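Local coordinates for luciferase-like monooxygenase (Streptomyces bottropensis, PDB 7BIP), which probably acts as a monooxygenase of the bacterial luciferase family in the biosynthesis of the aromatic polyketide rishirilide, at residues A[38-43]-A[69-74]; A[207-212]-A[226-231]; A[248-253]-A[325-330]. All coordinates share one frame; numbering follows the deposited sequence.

Contact 1: residues A[38-43]-A[69-74]; sequences HHVKTV and RRVRLV. With EDO (1,2-ethanediol), chain F.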
loop_
_atom_site.group_PDB
_atom_site.type_symbol
_atom_site.label_atom_id
_atom_site.label_comp_id
_atom_site.label_asym_id
_atom_site.label_seq_id
_atom_site.Cartn_x
_atom_site.Cartn_y
_atom_site.Cartn_z
ATOM N N HIS A 38 -10.357 -9.477 -17.230
ATOM C CA HIS A 38 -9.506 -10.458 -16.556
ATOM C C HIS A 38 -8.754 -9.856 -15.368
ATOM O O HIS A 38 -8.589 -10.522 -14.338
ATOM C CB HIS A 38 -8.525 -11.054 -17.574
ATOM C CG HIS A 38 -7.490 -11.953 -16.973
ATOM N ND1 HIS A 38 -6.180 -11.564 -16.793
ATOM C CD2 HIS A 38 -7.571 -13.226 -16.518
ATOM C CE1 HIS A 38 -5.497 -12.558 -16.253
ATOM N NE2 HIS A 38 -6.319 -13.577 -16.073
ATOM N N HIS A 39 -8.292 -8.613 -15.480
ATOM C CA HIS A 39 -7.427 -8.047 -14.448
ATOM C C HIS A 39 -7.491 -6.525 -14.480
ATOM O O HIS A 39 -8.015 -5.921 -15.418
ATOM C CB HIS A 39 -5.977 -8.516 -14.624
ATOM C CG HIS A 39 -5.330 -8.002 -15.872
ATOM N ND1 HIS A 39 -5.179 -8.778 -16.998
ATOM C CD2 HIS A 39 -4.787 -6.795 -16.168
ATOM C CE1 HIS A 39 -4.576 -8.071 -17.940
ATOM N NE2 HIS A 39 -4.327 -6.865 -17.461
ATOM N N VAL A 40 -6.938 -5.923 -13.424
ATOM C CA VAL A 40 -6.643 -4.495 -13.329
ATOM C C VAL A 40 -5.150 -4.364 -13.037
ATOM O O VAL A 40 -4.644 -4.974 -12.086
ATOM C CB VAL A 40 -7.468 -3.808 -12.219
ATOM C CG1 VAL A 40 -7.041 -2.353 -12.062
ATOM C CG2 VAL A 40 -8.974 -3.893 -12.530
ATOM N N LYS A 41 -4.448 -3.583 -13.852
ATOM C CA LYS A 41 -3.005 -3.408 -13.733
ATOM C C LYS A 41 -2.703 -1.937 -13.459
ATOM O O LYS A 41 -3.448 -1.058 -13.885
ATOM C CB LYS A 41 -2.307 -3.871 -15.036
ATOM C CG LYS A 41 -0.797 -3.643 -15.107
ATOM C CD LYS A 41 -0.237 -4.240 -16.404
ATOM C CE LYS A 41 -0.209 -5.763 -16.364
ATOM N NZ LYS A 41 0.065 -6.296 -17.750
ATOM N N THR A 42 -1.628 -1.661 -12.723
ATOM C CA THR A 42 -1.104 -0.302 -12.689
ATOM C C THR A 42 0.406 -0.364 -12.504
ATOM O O THR A 42 0.995 -1.444 -12.406
ATOM C CB THR A 42 -1.794 0.552 -11.611
ATOM O OG1 THR A 42 -1.504 1.935 -11.864
ATOM C CG2 THR A 42 -1.301 0.184 -10.214
ATOM N N VAL A 43 1.026 0.816 -12.426
ATOM C CA VAL A 43 2.459 0.971 -12.644
ATOM C C VAL A 43 3.121 1.594 -11.414
ATOM O O VAL A 43 2.461 1.998 -10.460
ATOM C CB VAL A 43 2.742 1.830 -13.887
ATOM C CG1 VAL A 43 1.895 1.340 -15.046
ATOM C CG2 VAL A 43 2.436 3.290 -13.578
ATOM N N ARG A 69 -14.418 -8.216 -6.654
ATOM C CA ARG A 69 -14.513 -9.596 -6.202
ATOM C C ARG A 69 -13.819 -10.609 -7.100
ATOM O O ARG A 69 -13.360 -11.632 -6.587
ATOM C CB ARG A 69 -15.987 -10.004 -6.048
ATOM C CG ARG A 69 -16.722 -9.258 -4.942
ATOM C CD ARG A 69 -18.216 -9.551 -4.964
ATOM N NE ARG A 69 -19.014 -8.328 -4.928
ATOM C CZ ARG A 69 -20.287 -8.252 -5.302
ATOM N NH1 ARG A 69 -20.932 -7.094 -5.236
ATOM N NH2 ARG A 69 -20.916 -9.333 -5.746
ATOM N N ARG A 70 -13.726 -10.373 -8.413
ATOM C CA ARG A 70 -13.215 -11.445 -9.271
ATOM C C ARG A 70 -12.034 -11.040 -10.148
ATOM O O ARG A 70 -11.196 -11.885 -10.490
ATOM C CB ARG A 70 -14.341 -12.003 -10.144
ATOM C CG ARG A 70 -14.977 -11.004 -11.073
ATOM C CD ARG A 70 -15.915 -11.706 -12.043
ATOM N NE ARG A 70 -16.640 -10.761 -12.886
ATOM C CZ ARG A 70 -17.737 -11.071 -13.573
ATOM N NH1 ARG A 70 -18.228 -12.304 -13.513
ATOM N NH2 ARG A 70 -18.340 -10.152 -14.321
ATOM N N VAL A 71 -11.955 -9.763 -10.526
ATOM C CA VAL A 71 -10.859 -9.302 -11.367
ATOM C C VAL A 71 -9.516 -9.548 -10.667
ATOM O O VAL A 71 -9.378 -9.361 -9.451
ATOM C CB VAL A 71 -11.109 -7.817 -11.695
ATOM C CG1 VAL A 71 -10.791 -6.901 -10.501
ATOM C CG2 VAL A 71 -10.415 -7.391 -12.940
ATOM N N ARG A 72 -8.516 -9.984 -11.425
ATOM C CA ARG A 72 -7.193 -10.108 -10.824
ATOM C C ARG A 72 -6.529 -8.734 -10.703
ATOM O O ARG A 72 -6.928 -7.764 -11.350
ATOM C CB ARG A 72 -6.323 -11.070 -11.636
ATOM C CG ARG A 72 -6.912 -12.498 -11.693
ATOM C CD ARG A 72 -5.890 -13.536 -12.169
ATOM N NE ARG A 72 -4.806 -13.752 -11.202
ATOM C CZ ARG A 72 -4.909 -14.480 -10.091
ATOM N NH1 ARG A 72 -6.051 -15.075 -9.777
ATOM N NH2 ARG A 72 -3.857 -14.600 -9.286
ATOM N N LEU A 73 -5.522 -8.653 -9.832
ATOM C CA LEU A 73 -4.761 -7.425 -9.609
ATOM C C LEU A 73 -3.319 -7.679 -10.021
ATOM O O LEU A 73 -2.711 -8.647 -9.565
ATOM C CB LEU A 73 -4.815 -6.996 -8.130
ATOM C CG LEU A 73 -6.150 -6.599 -7.496
ATOM C CD1 LEU A 73 -6.991 -5.690 -8.407
ATOM C CD2 LEU A 73 -6.940 -7.831 -7.117
ATOM N N VAL A 74 -2.762 -6.820 -10.879
ATOM C CA VAL A 74 -1.437 -7.079 -11.442
ATOM C C VAL A 74 -0.549 -5.850 -11.313
ATOM O O VAL A 74 -0.933 -4.753 -11.733
ATOM C CB VAL A 74 -1.521 -7.510 -12.919
ATOM C CG1 VAL A 74 -0.137 -7.972 -13.414
ATOM C CG2 VAL A 74 -2.567 -8.603 -13.106
HETATM C C1 EDO F . -16.512 -5.963 -1.369
HETATM O O1 EDO F . -16.658 -7.254 -0.768
HETATM C C2 EDO F . -16.228 -6.145 -2.852
HETATM O O2 EDO F . -17.381 -5.744 -3.595
#
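Val40 and Val74 are joined through their backbones where strands 39-42 and 72-78 run parallel. Val40 N donates to Arg72 O at 2.8 Å, and Val74 N returns a bond to Val40 O. Arg72 N donates to His38 O, and a weak fourth bond links Thr42 N to Val74 O. The apolar contacts fall on both faces of the sheet. Val40 puts CG2 against Val71 CG2 at 3.8 Å and also touches Leu73, on the face where Leu73 meets helix 57-67. On the other face, Val74 CG1, anti to the backbone N (chi1 -172°), lies 3.7 Å from Lys41 CE, while Val74 CG2 meets His39 CB at 3.7 Å. Beta-branching suits the extended backbone and gives Val74 a methyl for each neighbour. His39, Lys41 and Arg72 share this second face. His38, just before the strand, reaches back to His39: their rings meet edge to edge, the ND1 atoms 3.0 Å apart. His38 also lies alongside Arg72, pointing the same way, with ring and guanidinium planes 37° apart and NE2 3.9 Å from Arg72 CD; that NE2 is bonded to Glu226. This is the strand pairing of a beta-alpha-beta unit of the TIM barrel. Its chemistry implies an apolar outer side against the helix and an inner side whose polar groups are taken up largely by other strands: His39 by Ser322, Lys41 by Ser322 and His229, Arg72 by Asp104.

Contact 2: residues A[207-212]-A[226-231]; sequences KTLSLY and EDIHMS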
loop_
_atom_site.group_PDB
_atom_site.type_symbol
_atom_site.label_atom_id
_atom_site.label_comp_id
_atom_site.label_asym_id
_atom_site.label_seq_id
_atom_site.Cartn_x
_atom_site.Cartn_y
_atom_site.Cartn_z
ATOM N N LYS A 207 10.444 -13.010 -32.023
ATOM C CA LYS A 207 11.657 -13.775 -31.752
ATOM C C LYS A 207 11.920 -13.864 -30.255
ATOM O O LYS A 207 12.413 -14.886 -29.766
ATOM C CB LYS A 207 12.848 -13.166 -32.487
ATOM C CG LYS A 207 12.868 -13.479 -33.986
ATOM C CD LYS A 207 12.581 -14.959 -34.264
ATOM C CE LYS A 207 11.346 -15.138 -35.147
ATOM N NZ LYS A 207 10.847 -16.544 -35.145
ATOM N N THR A 208 11.581 -12.809 -29.508
ATOM C CA THR A 208 11.643 -12.884 -28.051
ATOM C C THR A 208 10.698 -13.955 -27.523
ATOM O O THR A 208 11.057 -14.728 -26.631
ATOM C CB THR A 208 11.302 -11.525 -27.439
ATOM O OG1 THR A 208 12.242 -10.546 -27.891
ATOM C CG2 THR A 208 11.354 -11.591 -25.925
ATOM N N LEU A 209 9.479 -14.020 -28.069
ATOM C CA LEU A 209 8.543 -15.056 -27.642
ATOM C C LEU A 209 9.068 -16.441 -27.987
ATOM O O LEU A 209 8.917 -17.386 -27.201
ATOM C CB LEU A 209 7.173 -14.822 -28.283
ATOM C CG LEU A 209 6.358 -13.699 -27.624
ATOM C CD1 LEU A 209 5.243 -13.213 -28.549
ATOM C CD2 LEU A 209 5.783 -14.178 -26.312
ATOM N N SER A 210 9.686 -16.581 -29.162
ATOM C CA SER A 210 10.251 -17.868 -29.554
ATOM C C SER A 210 11.378 -18.280 -28.614
ATOM O O SER A 210 11.433 -19.428 -28.160
ATOM C CB SER A 210 10.745 -17.805 -30.997
ATOM O OG SER A 210 11.113 -19.096 -31.455
ATOM N N LEU A 211 12.288 -17.351 -28.308
ATOM C CA LEU A 211 13.347 -17.646 -27.346
ATOM C C LEU A 211 12.774 -17.993 -25.979
ATOM O O LEU A 211 13.274 -18.897 -25.299
ATOM C CB LEU A 211 14.304 -16.463 -27.228
ATOM C CG LEU A 211 15.016 -16.012 -28.500
ATOM C CD1 LEU A 211 15.836 -14.768 -28.219
ATOM C CD2 LEU A 211 15.887 -17.128 -29.055
ATOM N N TYR A 212 11.729 -17.275 -25.554
ATOM C CA TYR A 212 11.119 -17.552 -24.259
ATOM C C TYR A 212 10.481 -18.933 -24.248
ATOM O O TYR A 212 10.726 -19.734 -23.338
ATOM C CB TYR A 212 10.088 -16.468 -23.921
ATOM C CG TYR A 212 9.287 -16.747 -22.673
ATOM C CD1 TYR A 212 9.858 -16.593 -21.411
ATOM C CD2 TYR A 212 7.958 -17.167 -22.748
ATOM C CE1 TYR A 212 9.129 -16.844 -20.268
ATOM C CE2 TYR A 212 7.226 -17.432 -21.611
ATOM C CZ TYR A 212 7.814 -17.260 -20.368
ATOM O OH TYR A 212 7.095 -17.520 -19.228
ATOM N N GLU A 226 -1.520 -16.793 -19.454
ATOM C CA GLU A 226 -1.388 -15.860 -18.337
ATOM C C GLU A 226 0.063 -15.590 -17.951
ATOM O O GLU A 226 0.312 -14.720 -17.104
ATOM C CB GLU A 226 -2.174 -16.371 -17.127
ATOM C CG GLU A 226 -3.667 -16.135 -17.255
ATOM C CD GLU A 226 -4.466 -16.755 -16.135
ATOM O OE1 GLU A 226 -4.433 -17.997 -16.007
ATOM O OE2 GLU A 226 -5.135 -16.002 -15.390
ATOM N N ASP A 227 1.020 -16.281 -18.568
ATOM C CA ASP A 227 2.437 -16.069 -18.300
ATOM C C ASP A 227 3.067 -15.039 -19.224
ATOM O O ASP A 227 4.255 -14.745 -19.080
ATOM C CB ASP A 227 3.201 -17.390 -18.423
ATOM C CG ASP A 227 2.913 -18.328 -17.279
ATOM O OD1 ASP A 227 3.020 -17.884 -16.114
ATOM O OD2 ASP A 227 2.572 -19.501 -17.539
ATOM N N ILE A 228 2.307 -14.491 -20.172
ATOM C CA ILE A 228 2.832 -13.560 -21.162
ATOM C C ILE A 228 1.898 -12.358 -21.196
ATOM O O ILE A 228 0.722 -12.497 -21.564
ATOM C CB ILE A 228 2.942 -14.201 -22.553
ATOM C CG1 ILE A 228 3.921 -15.381 -22.536
ATOM C CG2 ILE A 228 3.371 -13.178 -23.591
ATOM C CD1 ILE A 228 3.845 -16.220 -23.797
ATOM N N HIS A 229 2.413 -11.191 -20.803
ATOM C CA HIS A 229 1.633 -9.960 -20.711
ATOM C C HIS A 229 2.179 -8.913 -21.670
ATOM O O HIS A 229 3.391 -8.777 -21.826
ATOM C CB HIS A 229 1.681 -9.369 -19.291
ATOM C CG HIS A 229 0.748 -10.021 -18.318
ATOM N ND1 HIS A 229 -0.047 -9.298 -17.452
ATOM C CD2 HIS A 229 0.513 -11.327 -18.045
ATOM C CE1 HIS A 229 -0.747 -10.133 -16.702
ATOM N NE2 HIS A 229 -0.420 -11.368 -17.038
ATOM N N MET A 230 1.283 -8.155 -22.303
ATOM C CA MET A 230 1.670 -6.974 -23.066
ATOM C C MET A 230 0.595 -5.919 -22.871
ATOM O O MET A 230 -0.587 -6.254 -22.796
ATOM C CB MET A 230 1.822 -7.263 -24.567
ATOM C CG MET A 230 2.735 -8.440 -24.899
ATOM S SD MET A 230 2.927 -8.607 -26.678
ATOM C CE MET A 230 3.231 -10.368 -26.822
ATOM N N SER A 231 0.996 -4.652 -22.799
ATOM C CA SER A 231 0.052 -3.545 -22.658
ATOM C C SER A 231 -0.089 -2.803 -23.978
ATOM O O SER A 231 0.891 -2.619 -24.704
ATOM C CB SER A 231 0.476 -2.567 -21.560
ATOM O OG SER A 231 0.281 -3.137 -20.274
#
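Leu209 and Ile228 bring together segment 207-212 of helix 202-218 and the start of strand 228-236, the two segments running nearly antiparallel at an angle of 162°. The contact is made mainly by apolar groups, and the shape of each side chain decides who meets whom. Leu209 divides its two methyls between two partners. CD2 lies 3.8 Å from Ile228 CG2 and equally near Ile228 CD1, so it is held against both branches of the isoleucine, while Leu209 CD1 points tip to tip at Met230 CE, 3.9 Å away. A leucine fits here because its fork serves two strand residues, and methionine, extended beyond CG, is long enough to carry its terminal methyl out to the helix. Tyr212, one turn further on, swings CG anti to the backbone N (chi1 173°), which lays the ring along Ile228; the two chains slide past each other in opposite directions, with Tyr212 CE2 4.0 Å from Ile228 CG1. Tyr212 also crosses Asp227 at about a right angle, and Tyr212 OH lies 4.0 Å from Asp227 CB. The hydroxyl is instead bonded to His191 O, and Asp227 turns OD1 to a salt bridge with Arg171 while OD2 takes the backbone N of Thr224, so both polar ends are satisfied within a buried surround. Leu195 of strand 192-195 touches Leu209 and Met230, and Phe319 touches Ile228 and Met230. The contact joins the helix and second strand of the beta-alpha-beta unit 192-195, 202-218 and 228-236, with helix 180-188, whose Ala187 touches Tyr212, as the neighbour on the outer layer.

Contact 3: residues A[248-253]-A[325-330]; sequences GQASER and VISGAM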
loop_
_atom_site.group_PDB
_atom_site.type_symbol
_atom_site.label_atom_id
_atom_site.label_comp_id
_atom_site.label_asym_id
_atom_site.label_seq_id
_atom_site.Cartn_x
_atom_site.Cartn_y
_atom_site.Cartn_z
ATOM N N GLY A 248 -5.942 9.283 -30.437
ATOM C CA GLY A 248 -4.689 9.830 -30.925
ATOM C C GLY A 248 -4.168 10.951 -30.047
ATOM O O GLY A 248 -2.967 11.037 -29.793
ATOM N N GLN A 249 -5.065 11.826 -29.573
ATOM C CA GLN A 249 -4.658 12.863 -28.626
ATOM C C GLN A 249 -4.109 12.250 -27.348
ATOM O O GLN A 249 -3.081 12.698 -26.823
ATOM C CB GLN A 249 -5.835 13.776 -28.294
ATOM C CG GLN A 249 -6.252 14.707 -29.397
ATOM C CD GLN A 249 -7.512 15.473 -29.043
ATOM O OE1 GLN A 249 -8.066 15.310 -27.953
ATOM N NE2 GLN A 249 -7.968 16.317 -29.960
ATOM N N ALA A 250 -4.779 11.220 -26.836
ATOM C CA ALA A 250 -4.320 10.555 -25.622
ATOM C C ALA A 250 -2.925 9.973 -25.811
ATOM O O ALA A 250 -2.036 10.179 -24.975
ATOM C CB ALA A 250 -5.311 9.464 -25.218
ATOM N N SER A 251 -2.716 9.241 -26.910
ATOM C CA SER A 251 -1.400 8.672 -27.185
ATOM C C SER A 251 -0.359 9.767 -27.366
ATOM O O SER A 251 0.801 9.605 -26.967
ATOM C CB SER A 251 -1.460 7.773 -28.422
ATOM O OG SER A 251 -2.137 6.558 -28.129
ATOM N N GLU A 252 -0.761 10.895 -27.954
ATOM C CA GLU A 252 0.139 12.035 -28.078
ATOM C C GLU A 252 0.523 12.582 -26.711
ATOM O O GLU A 252 1.698 12.875 -26.452
ATOM C CB GLU A 252 -0.521 13.126 -28.918
ATOM C CG GLU A 252 0.428 14.195 -29.436
ATOM C CD GLU A 252 -0.218 15.569 -29.473
ATOM O OE1 GLU A 252 0.346 16.480 -30.116
ATOM O OE2 GLU A 252 -1.292 15.740 -28.854
ATOM N N ARG A 253 -0.467 12.748 -25.829
ATOM C CA ARG A 253 -0.210 13.289 -24.496
ATOM C C ARG A 253 0.723 12.386 -23.704
ATOM O O ARG A 253 1.638 12.868 -23.027
ATOM C CB ARG A 253 -1.531 13.482 -23.749
ATOM C CG ARG A 253 -1.377 13.713 -22.254
ATOM C CD ARG A 253 -0.954 15.141 -21.980
ATOM N NE ARG A 253 -0.675 15.387 -20.568
ATOM C CZ ARG A 253 0.538 15.325 -20.028
ATOM N NH1 ARG A 253 1.586 15.010 -20.780
ATOM N NH2 ARG A 253 0.704 15.575 -18.736
ATOM N N VAL A 325 -6.414 2.465 -20.703
ATOM C CA VAL A 325 -7.650 3.168 -21.065
ATOM C C VAL A 325 -7.722 4.594 -20.537
ATOM O O VAL A 325 -8.718 5.278 -20.805
ATOM C CB VAL A 325 -8.903 2.385 -20.616
ATOM C CG1 VAL A 325 -9.035 1.059 -21.384
ATOM C CG2 VAL A 325 -8.877 2.123 -19.115
ATOM N N ILE A 326 -6.707 5.084 -19.828
ATOM C CA ILE A 326 -6.736 6.455 -19.327
ATOM C C ILE A 326 -5.548 7.228 -19.878
ATOM O O ILE A 326 -4.521 6.651 -20.248
ATOM C CB ILE A 326 -6.754 6.505 -17.782
ATOM C CG1 ILE A 326 -5.480 5.876 -17.216
ATOM C CG2 ILE A 326 -7.992 5.797 -17.253
ATOM C CD1 ILE A 326 -5.311 6.040 -15.733
ATOM N N SER A 327 -5.704 8.549 -19.949
ATOM C CA SER A 327 -4.606 9.406 -20.394
ATOM C C SER A 327 -4.955 10.881 -20.278
ATOM O O SER A 327 -5.939 11.344 -20.865
ATOM C CB SER A 327 -4.199 9.105 -21.838
ATOM O OG SER A 327 -3.078 9.903 -22.201
ATOM N N GLY A 328 -4.139 11.624 -19.537
ATOM C CA GLY A 328 -4.309 13.061 -19.472
ATOM C C GLY A 328 -5.637 13.423 -18.855
ATOM O O GLY A 328 -6.089 12.814 -17.880
ATOM N N ALA A 329 -6.278 14.430 -19.434
ATOM C CA ALA A 329 -7.586 14.875 -18.992
ATOM C C ALA A 329 -8.721 14.132 -19.686
ATOM O O ALA A 329 -9.852 14.631 -19.690
ATOM C CB ALA A 329 -7.732 16.385 -19.212
ATOM N N MET A 330 -8.443 12.968 -20.285
ATOM C CA MET A 330 -9.484 12.163 -20.914
ATOM C C MET A 330 -10.621 11.943 -19.924
ATOM O O MET A 330 -10.383 11.417 -18.824
ATOM C CB MET A 330 -8.959 10.807 -21.390
ATOM C CG MET A 330 -10.085 9.837 -21.802
ATOM S SD MET A 330 -9.558 8.180 -22.293
ATOM C CE MET A 330 -8.164 8.597 -23.336
#
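Ser327 to Met330 form a type II' beta turn, closed by Met330 N donating to Ser327 O at 3.0 Å, and this turn meets segment 248-253 of helix 240-262 at Ala250 and Arg253. Gly328 takes the second place of the turn with a positive phi of 63°, a conformation glycine adopts with little strain. Ser327 carries the polar link. Its OG, held anti to the backbone N (chi1 -176°), donates to Ala250 O at 3.0 Å; the hydroxyl stands above the carbonyl plane rather than on a lone pair, with a C=O...OG angle of 111°. The same hydroxyl also bonds Thr10 OG1. A serine suits the spot because its one-carbon hydroxyl is short enough to reach Ala250 O while Ser327 CB packs on Ala250 CB, at 3.6 Å. The turn belongs to the loop that leaves strand 320-324 of the TIM barrel and leads into helix 332-345, while helix 240-262 follows strand 228-236, so the contact ties together two connections at the C-terminal ends of barrel strands. The small side chain of Ala250 lets the turn come close: Met330, its chain bent at chi3, brings CE to 3.5 Å from Ala250 CB, and elsewhere touches Tyr235 and Ser335. Arg253 directs CG away from its own backbone N and so beside the glycine, 4.1 Å from Gly328 CA, where the lack of a side chain permits so near an approach. Beyond the turn its guanidinium forms salt bridges from NH2 to Glu15 and Glu49.

Contacts 1 and 2 have centres 19 Å apart yet meet where strands 39-42 and 228-236 face each other, and at their N-terminal ends. His38 NE2 lies 2.8 Å from Glu226 OE2 and Lys41 NZ 3.0 Å from His229 ND1, both probable hydrogen bonds; Val74 CG1 packs 4.0 Å from His229 CE1. Contact 3 stands apart, its nearest atoms about 7 Å from contact 1 and 9 Å from contact 2, but strand 228-236 runs on into helix 240-262. Lys41 of contact 1 has been seen as a calcium ligand in a crystal of this protein, although none is bound to this chain; the Met230 side chain of contact 2 is about 7 Å from that of Lys41.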